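Local atomic coordinates of major capsid protein (Human herpesvirus 1, PDB entry 1NO7), a protein that builds the capsid shell of herpes simplex virus 1 as its major subunit, represented here by the protease-resistant upper domain. Residues A[246-251]-A[361-366]. Sequence-based numbering, arbitrary orientation.
Sequences HVEALA and IYYYVM
Val247 and Ile361 supply much of the buried surface of a mostly apolar contact between two helices whose short segments run nearly perpendicular (88°), their axes 10.7 Å apart. Val247 divides its two methyls: CG1 faces Ile361 CG2 at 4.1 Å, while CG2 lies against Met366 CG and meets the Tyr362 ring at its edge, 3.7 Å from CD1. Ile361 likewise works with both branches. Its CG2 packs on CB and CD1 of Leu250, and CG1, anti to the carbonyl carbon (chi1 -62°), carries CD1 to Ala251, 3.6 Å from CB. Leu250 CD1 also reaches Met366 SD (4.0 Å) and, more loosely, Val365 CG1.

The sulfur-aromatic contact joins Met366 to His246. The methionine chain turns at chi2 (-86°), setting SD obliquely against the CD2 side of the imidazole, 4.5 Å from its centroid.

No hydrogen bond crosses between the segments; the hydroxyl of the buried Tyr362 is hydrogen-bonded to Val215 O. Ile361 O accepts the usual helical bond from Val365 N and a second from Met366 N, the latter belonging to a wider pi-type turn. Thr571 and Tyr572 of helix 567-577 touch Leu250. The arrangement is near-orthogonal packing of segments from helices 234-256 and 353-371 in the buried interior of the VP5 upper domain.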
loop_
_atom_site.group_PDB
_atom_site.type_symbol
_atom_site.label_atom_id
_atom_site.label_comp_id
_atom_site.label_asym_id
_atom_site.label_seq_id
_atom_site.Cartn_x
_atom_site.Cartn_y
_atom_site.Cartn_z
ATOM N N HIS A 246 -3.782 12.191 13.060
ATOM C CA HIS A 246 -4.288 12.793 11.829
ATOM C C HIS A 246 -5.230 11.778 11.213
ATOM O O HIS A 246 -6.425 12.034 11.088
ATOM C CB HIS A 246 -3.128 13.070 10.869
ATOM C CG HIS A 246 -3.474 13.985 9.738
ATOM N ND1 HIS A 246 -3.497 15.358 9.874
ATOM C CD2 HIS A 246 -3.783 13.727 8.446
ATOM C CE1 HIS A 246 -3.801 15.907 8.711
ATOM N NE2 HIS A 246 -3.979 14.940 7.827
ATOM N N VAL A 247 -4.692 10.620 10.835
ATOM C CA VAL A 247 -5.518 9.576 10.244
ATOM C C VAL A 247 -6.776 9.388 11.081
ATOM O O VAL A 247 -7.777 8.853 10.596
ATOM C CB VAL A 247 -4.765 8.228 10.146
ATOM C CG1 VAL A 247 -5.761 7.074 9.881
ATOM C CG2 VAL A 247 -3.721 8.306 9.006
ATOM N N GLU A 248 -6.741 9.832 12.334
ATOM C CA GLU A 248 -7.922 9.704 13.169
ATOM C C GLU A 248 -8.929 10.774 12.774
ATOM O O GLU A 248 -10.125 10.505 12.738
ATOM C CB GLU A 248 -7.565 9.832 14.652
ATOM C CG GLU A 248 -6.879 8.602 15.222
ATOM C CD GLU A 248 -6.687 8.683 16.723
ATOM O OE1 GLU A 248 -7.698 8.715 17.457
ATOM O OE2 GLU A 248 -5.522 8.716 17.170
ATOM N N ALA A 249 -8.445 11.977 12.466
ATOM C CA ALA A 249 -9.329 13.078 12.072
ATOM C C ALA A 249 -9.893 12.841 10.686
ATOM O O ALA A 249 -11.088 13.016 10.465
ATOM C CB ALA A 249 -8.589 14.413 12.105
ATOM N N LEU A 250 -9.036 12.443 9.754
ATOM C CA LEU A 250 -9.491 12.184 8.399
ATOM C C LEU A 250 -10.637 11.184 8.415
ATOM O O LEU A 250 -11.515 11.208 7.544
ATOM C CB LEU A 250 -8.357 11.617 7.561
ATOM C CG LEU A 250 -7.161 12.555 7.524
ATOM C CD1 LEU A 250 -6.018 11.897 6.775
ATOM C CD2 LEU A 250 -7.584 13.862 6.866
ATOM N N ALA A 251 -10.622 10.293 9.399
ATOM C CA ALA A 251 -11.676 9.293 9.500
ATOM C C ALA A 251 -12.966 9.996 9.910
ATOM O O ALA A 251 -14.029 9.760 9.325
ATOM C CB ALA A 251 -11.297 8.229 10.530
ATOM N N ILE A 361 -7.221 4.787 4.577
ATOM C CA ILE A 361 -7.026 6.232 4.707
ATOM C C ILE A 361 -5.543 6.568 4.566
ATOM O O ILE A 361 -5.160 7.495 3.836
ATOM C CB ILE A 361 -7.461 6.757 6.071
ATOM C CG1 ILE A 361 -8.963 6.495 6.265
ATOM C CG2 ILE A 361 -7.066 8.229 6.187
ATOM C CD1 ILE A 361 -9.622 7.270 7.436
ATOM N N TYR A 362 -4.716 5.801 5.269
ATOM C CA TYR A 362 -3.276 5.995 5.265
ATOM C C TYR A 362 -2.664 5.797 3.877
ATOM O O TYR A 362 -1.967 6.680 3.362
ATOM C CB TYR A 362 -2.626 5.010 6.243
ATOM C CG TYR A 362 -1.200 5.364 6.566
ATOM C CD1 TYR A 362 -0.910 6.379 7.483
ATOM C CD2 TYR A 362 -0.138 4.747 5.901
ATOM C CE1 TYR A 362 0.411 6.777 7.729
ATOM C CE2 TYR A 362 1.183 5.140 6.136
ATOM C CZ TYR A 362 1.446 6.157 7.049
ATOM O OH TYR A 362 2.737 6.577 7.261
ATOM N N TYR A 363 -2.938 4.634 3.281
ATOM C CA TYR A 363 -2.396 4.269 1.969
ATOM C C TYR A 363 -2.883 5.074 0.765
ATOM O O TYR A 363 -2.101 5.346 -0.168
ATOM C CB TYR A 363 -2.634 2.779 1.712
ATOM C CG TYR A 363 -1.731 1.931 2.546
ATOM C CD1 TYR A 363 -1.809 1.959 3.936
ATOM C CD2 TYR A 363 -0.725 1.174 1.959
ATOM C CE1 TYR A 363 -0.897 1.262 4.726
ATOM C CE2 TYR A 363 0.195 0.470 2.737
ATOM C CZ TYR A 363 0.108 0.519 4.120
ATOM O OH TYR A 363 1.041 -0.156 4.888
ATOM N N TYR A 364 -4.165 5.449 0.790
ATOM C CA TYR A 364 -4.765 6.214 -0.297
ATOM C C TYR A 364 -4.709 7.722 -0.091
ATOM O O TYR A 364 -4.890 8.480 -1.034
ATOM C CB TYR A 364 -6.211 5.770 -0.517
ATOM C CG TYR A 364 -6.322 4.396 -1.159
ATOM C CD1 TYR A 364 -7.155 3.412 -0.604
ATOM C CD2 TYR A 364 -5.619 4.087 -2.337
ATOM C CE1 TYR A 364 -7.290 2.142 -1.201
ATOM C CE2 TYR A 364 -5.745 2.823 -2.952
ATOM C CZ TYR A 364 -6.582 1.849 -2.372
ATOM O OH TYR A 364 -6.699 0.573 -2.927
ATOM N N VAL A 365 -4.453 8.177 1.126
ATOM C CA VAL A 365 -4.375 9.616 1.329
ATOM C C VAL A 365 -3.023 10.046 1.880
ATOM O O VAL A 365 -2.249 10.755 1.212
ATOM C CB VAL A 365 -5.437 10.096 2.298
ATOM C CG1 VAL A 365 -5.379 11.610 2.414
ATOM C CG2 VAL A 365 -6.798 9.645 1.829
ATOM N N MET A 366 -2.763 9.617 3.113
ATOM C CA MET A 366 -1.527 9.914 3.824
ATOM C C MET A 366 -0.276 9.635 2.974
ATOM O O MET A 366 0.576 10.520 2.808
ATOM C CB MET A 366 -1.492 9.095 5.116
ATOM C CG MET A 366 -2.622 9.420 6.096
ATOM S SD MET A 366 -2.230 10.851 7.218
ATOM C CE MET A 366 -1.131 11.864 6.161
#